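PDB 7CIW: agmatine N-acetyltransferase from Drosophila melanogaster, which acetylates agmatine, transferring the acetyl group of acetyl-CoA to the primary amine, and probably also acylates arylalkylamines such as serotonin and dopamine. Local coordinates for residues G69-D81 with P123-L137. The protein carries 1 engineered substitution. Numbering follows the deposited sequence.
Sequences GRIVAAVVAGPKD and PSCLHVHALGVDPQL. With G0R (N-(4-carbamimidamidobutyl)ethanamide), chain C; COA (coenzyme A), chain B.
V76 O accepts two backbone N-H groups from strand 125-133. A130 N, 3.1 Å from V76 O, lies in the carbonyl plane on a lone pair; H129 N comes closer, at 2.7 Å from V76 O. This is a classic beta bulge. Antiparallel hydrogen-bonded pairs continue on both sides, from A74 with G132 to K80 with C125.

Branched V75 suits the face under helix 142-156, where L146 and V150 touch it: CG2, anti to its own backbone N, meets V128 CG1 at 3.7 Å, while V75 CB packs on L131 CD1. On the other face the small methyl of A130 leaves V76 CB room at 4.0 Å.

K80 runs extended beyond CG, its methylenes passing C125 CB and H127 CB to carry NZ into a salt bridge with E111. K80 NZ also lies 3.3 Å from H127 ND1, which is hydrogen-bonded to S163 OG. With an alanine in place of K80, E111 would probably lose its charge partner and a gap would open beside C125 and H127.

At the far end, R70 NH2 forms a salt bridge with D134 OD2 (3.0 Å), and a water links the same nitrogen to Q136 OE1. D134 OD1 accepts from Q136 N, an Asx turn.

The bulge sits where the GNAT fold characteristically has it: beyond it, L131 O accepts from COA N4P (2.7 Å) and V133 N donates to COA O9P, gripping the pantetheine arm, while L131 N bonds weakly to acetyl-agmatine O3.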
loop_
_atom_site.group_PDB
_atom_site.type_symbol
_atom_site.label_atom_id
_atom_site.label_comp_id
_atom_site.label_asym_id
_atom_site.label_seq_id
_atom_site.Cartn_x
_atom_site.Cartn_y
_atom_site.Cartn_z
ATOM N N GLY A 69 12.164 17.840 10.050
ATOM C CA GLY A 69 11.851 18.118 8.668
ATOM C C GLY A 69 12.062 16.966 7.712
ATOM O O GLY A 69 11.732 17.101 6.529
ATOM N N ARG A 70 12.582 15.839 8.182
ATOM C CA ARG A 70 12.880 14.688 7.340
ATOM C C ARG A 70 11.761 13.662 7.473
ATOM O O ARG A 70 11.319 13.358 8.588
ATOM C CB ARG A 70 14.222 14.075 7.744
ATOM C CG ARG A 70 14.577 12.767 7.079
ATOM C CD ARG A 70 16.043 12.413 7.338
ATOM N NE ARG A 70 16.217 11.049 7.843
ATOM C CZ ARG A 70 17.225 10.249 7.501
ATOM N NH1 ARG A 70 18.150 10.673 6.650
ATOM N NH2 ARG A 70 17.306 9.022 8.006
ATOM N N ILE A 71 11.305 13.131 6.345
ATOM C CA ILE A 71 10.298 12.073 6.379
ATOM C C ILE A 71 10.958 10.776 6.825
ATOM O O ILE A 71 11.963 10.347 6.246
ATOM C CB ILE A 71 9.623 11.911 5.008
ATOM C CG1 ILE A 71 8.860 13.181 4.641
ATOM C CG2 ILE A 71 8.699 10.681 5.011
ATOM C CD1 ILE A 71 8.458 13.243 3.172
ATOM N N VAL A 72 10.398 10.156 7.863
ATOM C CA VAL A 72 10.899 8.886 8.374
ATOM C C VAL A 72 9.886 7.762 8.226
ATOM O O VAL A 72 10.223 6.600 8.501
ATOM C CB VAL A 72 11.356 9.012 9.848
ATOM C CG1 VAL A 72 12.575 9.918 9.927
ATOM C CG2 VAL A 72 10.241 9.566 10.728
ATOM N N ALA A 73 8.668 8.060 7.785
ATOM C CA ALA A 73 7.670 7.033 7.529
ATOM C C ALA A 73 6.587 7.649 6.652
ATOM O O ALA A 73 6.388 8.864 6.661
ATOM C CB ALA A 73 7.073 6.479 8.830
ATOM N N ALA A 74 5.888 6.808 5.900
ATOM C CA ALA A 74 4.860 7.328 5.010
ATOM C C ALA A 74 3.799 6.274 4.754
ATOM O O ALA A 74 4.087 5.075 4.737
ATOM C CB ALA A 74 5.450 7.780 3.665
ATOM N N VAL A 75 2.571 6.738 4.519
ATOM C CA VAL A 75 1.476 5.875 4.090
ATOM C C VAL A 75 0.745 6.552 2.938
ATOM O O VAL A 75 0.547 7.772 2.937
ATOM C CB VAL A 75 0.532 5.539 5.273
ATOM C CG1 VAL A 75 -0.154 6.808 5.830
ATOM C CG2 VAL A 75 -0.485 4.440 4.890
ATOM N N VAL A 76 0.407 5.771 1.922
ATOM C CA VAL A 76 -0.311 6.259 0.753
ATOM C C VAL A 76 -1.597 5.460 0.669
ATOM O O VAL A 76 -1.558 4.226 0.653
ATOM C CB VAL A 76 0.520 6.106 -0.531
ATOM C CG1 VAL A 76 -0.323 6.436 -1.759
ATOM C CG2 VAL A 76 1.758 6.984 -0.476
ATOM N N ALA A 77 -2.732 6.151 0.643
ATOM C CA ALA A 77 -4.023 5.478 0.590
ATOM C C ALA A 77 -4.923 6.223 -0.384
ATOM O O ALA A 77 -4.720 7.406 -0.666
ATOM C CB ALA A 77 -4.673 5.397 1.975
ATOM N N GLY A 78 -5.914 5.515 -0.917
ATOM C CA GLY A 78 -6.894 6.140 -1.773
ATOM C C GLY A 78 -8.178 5.346 -1.869
ATOM O O GLY A 78 -8.242 4.176 -1.484
ATOM N N PRO A 79 -9.224 5.968 -2.408
ATOM C CA PRO A 79 -10.541 5.329 -2.453
ATOM C C PRO A 79 -10.671 4.300 -3.561
ATOM O O PRO A 79 -9.998 4.363 -4.594
ATOM C CB PRO A 79 -11.479 6.512 -2.719
ATOM C CG PRO A 79 -10.640 7.386 -3.622
ATOM C CD PRO A 79 -9.232 7.289 -3.069
ATOM N N LYS A 80 -11.582 3.350 -3.341
ATOM C CA LYS A 80 -11.998 2.451 -4.408
ATOM C C LYS A 80 -13.461 2.086 -4.210
ATOM O O LYS A 80 -14.003 2.175 -3.104
ATOM C CB LYS A 80 -11.117 1.193 -4.474
ATOM C CG LYS A 80 -11.260 0.241 -3.310
ATOM C CD LYS A 80 -10.241 -0.910 -3.444
ATOM C CE LYS A 80 -10.466 -1.966 -2.370
ATOM N NZ LYS A 80 -9.430 -3.045 -2.445
ATOM N N ASP A 81 -14.102 1.695 -5.311
ATOM C CA ASP A 81 -15.497 1.280 -5.275
ATOM C C ASP A 81 -15.653 -0.086 -5.933
ATOM O O ASP A 81 -14.658 -0.768 -6.216
ATOM C CB ASP A 81 -16.387 2.340 -5.946
ATOM C CG ASP A 81 -16.100 2.503 -7.444
ATOM O OD1 ASP A 81 -15.306 1.721 -8.005
ATOM O OD2 ASP A 81 -16.683 3.426 -8.063
ATOM N N PRO A 123 -20.359 0.672 0.082
ATOM C CA PRO A 123 -20.282 1.411 -1.186
ATOM C C PRO A 123 -18.871 1.733 -1.629
ATOM O O PRO A 123 -18.661 1.997 -2.822
ATOM C CB PRO A 123 -21.065 2.700 -0.894
ATOM C CG PRO A 123 -21.021 2.850 0.570
ATOM C CD PRO A 123 -20.972 1.472 1.158
ATOM N N SER A 124 -17.902 1.685 -0.722
ATOM C CA SER A 124 -16.558 2.155 -1.012
ATOM C C SER A 124 -15.623 1.614 0.056
ATOM O O SER A 124 -16.052 1.138 1.107
ATOM C CB SER A 124 -16.496 3.682 -1.037
ATOM O OG SER A 124 -16.768 4.211 0.253
ATOM N N CYS A 125 -14.330 1.736 -0.217
ATOM C CA CYS A 125 -13.318 1.316 0.737
ATOM C C CYS A 125 -12.131 2.260 0.605
ATOM O O CYS A 125 -11.849 2.761 -0.483
ATOM C CB CYS A 125 -12.914 -0.150 0.480
ATOM S SG CYS A 125 -11.720 -0.876 1.642
ATOM N N LEU A 126 -11.465 2.534 1.721
ATOM C CA LEU A 126 -10.197 3.255 1.677
ATOM C C LEU A 126 -9.072 2.230 1.641
ATOM O O LEU A 126 -8.878 1.484 2.602
ATOM C CB LEU A 126 -10.053 4.188 2.879
ATOM C CG LEU A 126 -8.856 5.132 2.885
ATOM C CD1 LEU A 126 -8.768 5.927 1.596
ATOM C CD2 LEU A 126 -8.977 6.088 4.061
ATOM N N HIS A 127 -8.336 2.192 0.540
ATOM C CA HIS A 127 -7.301 1.185 0.348
ATOM C C HIS A 127 -5.919 1.770 0.601
ATOM O O HIS A 127 -5.575 2.816 0.046
ATOM C CB HIS A 127 -7.378 0.628 -1.071
ATOM C CG HIS A 127 -6.474 -0.536 -1.306
ATOM N ND1 HIS A 127 -6.795 -1.815 -0.909
ATOM C CD2 HIS A 127 -5.241 -0.611 -1.866
ATOM C CE1 HIS A 127 -5.807 -2.633 -1.232
ATOM N NE2 HIS A 127 -4.851 -1.930 -1.806
ATOM N N VAL A 128 -5.115 1.076 1.403
ATOM C CA VAL A 128 -3.745 1.505 1.683
ATOM C C VAL A 128 -2.830 0.925 0.606
ATOM O O VAL A 128 -2.632 -0.292 0.535
ATOM C CB VAL A 128 -3.297 1.083 3.084
ATOM C CG1 VAL A 128 -1.825 1.427 3.307
ATOM C CG2 VAL A 128 -4.188 1.753 4.127
ATOM N N HIS A 129 -2.285 1.805 -0.248
ATOM C CA HIS A 129 -1.440 1.409 -1.367
ATOM C C HIS A 129 0.035 1.274 -1.009
ATOM O O HIS A 129 0.753 0.541 -1.697
ATOM C CB HIS A 129 -1.582 2.418 -2.519
ATOM C CG HIS A 129 -2.936 2.412 -3.153
ATOM N ND1 HIS A 129 -3.395 1.352 -3.903
ATOM C CD2 HIS A 129 -3.939 3.323 -3.132
ATOM C CE1 HIS A 129 -4.618 1.618 -4.329
ATOM N NE2 HIS A 129 -4.978 2.800 -3.861
ATOM N N ALA A 130 0.505 1.956 0.030
ATOM C CA ALA A 130 1.918 1.855 0.387
ATOM C C ALA A 130 2.106 2.247 1.842
ATOM O O ALA A 130 1.432 3.151 2.331
ATOM C CB ALA A 130 2.770 2.755 -0.514
ATOM N N LEU A 131 2.994 1.530 2.529
ATOM C CA LEU A 131 3.365 1.816 3.915
ATOM C C LEU A 131 4.844 1.516 4.070
ATOM O O LEU A 131 5.266 0.394 3.790
ATOM C CB LEU A 131 2.540 0.964 4.877
ATOM C CG LEU A 131 2.832 1.226 6.348
ATOM C CD1 LEU A 131 2.283 2.576 6.757
ATOM C CD2 LEU A 131 2.227 0.107 7.189
ATOM N N GLY A 132 5.628 2.496 4.524
ATOM C CA GLY A 132 7.055 2.278 4.729
ATOM C C GLY A 132 7.568 3.091 5.895
ATOM O O GLY A 132 7.068 4.184 6.178
ATOM N N VAL A 133 8.566 2.540 6.591
ATOM C CA VAL A 133 9.211 3.173 7.738
ATOM C C VAL A 133 10.720 3.088 7.534
ATOM O O VAL A 133 11.229 2.037 7.134
ATOM C CB VAL A 133 8.810 2.500 9.067
ATOM C CG1 VAL A 133 9.576 3.114 10.228
ATOM C CG2 VAL A 133 7.312 2.652 9.321
ATOM N N ASP A 134 11.419 4.200 7.778
ATOM C CA ASP A 134 12.878 4.229 7.777
ATOM C C ASP A 134 13.411 3.113 8.671
ATOM O O ASP A 134 12.957 2.974 9.815
ATOM C CB ASP A 134 13.347 5.602 8.278
ATOM C CG ASP A 134 14.856 5.825 8.162
ATOM O OD1 ASP A 134 15.662 4.949 8.531
ATOM O OD2 ASP A 134 15.236 6.933 7.742
ATOM N N PRO A 135 14.353 2.300 8.191
ATOM C CA PRO A 135 14.880 1.202 9.017
ATOM C C PRO A 135 15.358 1.647 10.384
ATOM O O PRO A 135 15.225 0.895 11.356
ATOM C CB PRO A 135 16.031 0.658 8.161
ATOM C CG PRO A 135 15.641 1.003 6.763
ATOM C CD PRO A 135 14.970 2.336 6.858
ATOM N N GLN A 136 15.879 2.871 10.501
ATOM C CA GLN A 136 16.346 3.361 11.790
ATOM C C GLN A 136 15.212 3.642 12.764
ATOM O O GLN A 136 15.468 3.801 13.961
ATOM C CB GLN A 136 17.173 4.628 11.589
ATOM C CG GLN A 136 18.552 4.363 11.039
ATOM C CD GLN A 136 19.445 5.579 11.107
ATOM O OE1 GLN A 136 19.055 6.676 10.691
ATOM N NE2 GLN A 136 20.653 5.397 11.629
ATOM N N LEU A 137 13.973 3.724 12.287
ATOM C CA LEU A 137 12.826 3.983 13.150
ATOM C C LEU A 137 11.881 2.791 13.231
ATOM O O LEU A 137 10.772 2.930 13.755
ATOM C CB LEU A 137 12.067 5.220 12.664
ATOM C CG LEU A 137 12.550 6.648 12.966
ATOM C CD1 LEU A 137 12.610 6.894 14.466
ATOM C CD2 LEU A 137 13.890 6.951 12.314
HETATM C C10 G0R C . 3.829 -0.665 -5.887
HETATM N N12 G0R C . 5.132 -1.200 -6.260
HETATM C C1 G0R C . 0.711 -1.331 1.986
HETATM C C2 G0R C . 1.675 -1.770 0.886
HETATM C C5 G0R C . 2.130 -3.217 -1.137
HETATM C C6 G0R C . 1.732 -2.596 -2.478
HETATM C C7 G0R C . 2.503 -3.196 -3.659
HETATM C C8 G0R C . 3.631 -2.328 -4.232
HETATM N N4 G0R C . 1.248 -2.770 -0.071
HETATM N N9 G0R C . 3.146 -1.181 -4.968
HETATM N N11 G0R C . 3.300 0.486 -6.575
HETATM O O3 G0R C . 2.755 -1.285 0.811
HETATM N N1A COA B . 12.612 -6.339 8.661
HETATM C C2A COA B . 12.937 -6.978 9.820
HETATM N N3A COA B . 12.218 -6.746 10.969
HETATM C C4A COA B . 11.189 -5.883 10.962
HETATM C C5A COA B . 10.877 -5.252 9.820
HETATM C C6A COA B . 11.597 -5.494 8.668
HETATM N N6A COA B . 11.630 -5.057 7.212
HETATM N N7A COA B . 9.815 -4.435 10.036
HETATM C C8A COA B . 9.460 -4.550 11.323
HETATM N N9A COA B . 10.294 -5.440 11.881
HETATM C C1B COA B . 10.457 -5.919 13.125
HETATM C C2B COA B . 10.763 -4.700 14.031
HETATM O O2B COA B . 12.196 -4.326 13.998
HETATM C C3B COA B . 10.299 -5.035 15.251
HETATM O O3B COA B . 11.109 -6.008 15.965
HETATM P P3B COA B . 12.301 -5.598 17.050
HETATM O O7A COA B . 11.958 -4.293 17.742
HETATM O O8A COA B . 12.516 -6.750 18.037
HETATM O O9A COA B . 13.558 -5.423 16.211
HETATM C C4B COA B . 8.939 -5.881 14.927
HETATM O O4B COA B . 9.090 -6.408 13.719
HETATM C C5B COA B . 7.702 -5.022 15.027
HETATM O O5B COA B . 7.987 -3.780 14.396
HETATM P P1A COA B . 6.749 -2.785 13.858
HETATM O O1A COA B . 5.394 -3.493 13.781
HETATM O O2A COA B . 6.717 -1.527 14.714
HETATM O O3A COA B . 7.183 -2.426 12.318
HETATM P P2A COA B . 7.252 -0.936 11.630
HETATM O O4A COA B . 8.364 -0.134 12.236
HETATM O O5A COA B . 5.898 -0.270 11.727
HETATM O O6A COA B . 7.636 -1.349 10.084
HETATM C CBP COA B . 6.973 -1.849 7.922
HETATM C CCP COA B . 6.768 -2.173 9.379
HETATM C CDP COA B . 6.389 -0.417 7.670
HETATM C CEP COA B . 6.236 -2.873 7.046
HETATM C CAP COA B . 8.468 -1.933 7.624
HETATM O OAP COA B . 8.874 -3.276 7.739
HETATM C C9P COA B . 8.857 -1.445 6.214
HETATM O O9P COA B . 8.927 -0.290 5.928
HETATM N N8P COA B . 9.187 -2.445 5.219
HETATM C C7P COA B . 9.631 -2.074 3.862
HETATM C C6P COA B . 8.465 -1.625 2.880
HETATM C C5P COA B . 7.389 -2.677 2.983
HETATM O O5P COA B . 7.613 -3.844 2.797
HETATM N N4P COA B . 6.028 -2.169 3.325
HETATM C C3P COA B . 4.865 -3.018 3.521
HETATM C C2P COA B . 4.401 -3.714 2.241
HETATM S S1P COA B . 2.839 -4.460 2.802
HETATM O O HOH W 1 19.742 7.849 8.378
HETATM O O HOH W 2 -7.439 3.442 -5.028
#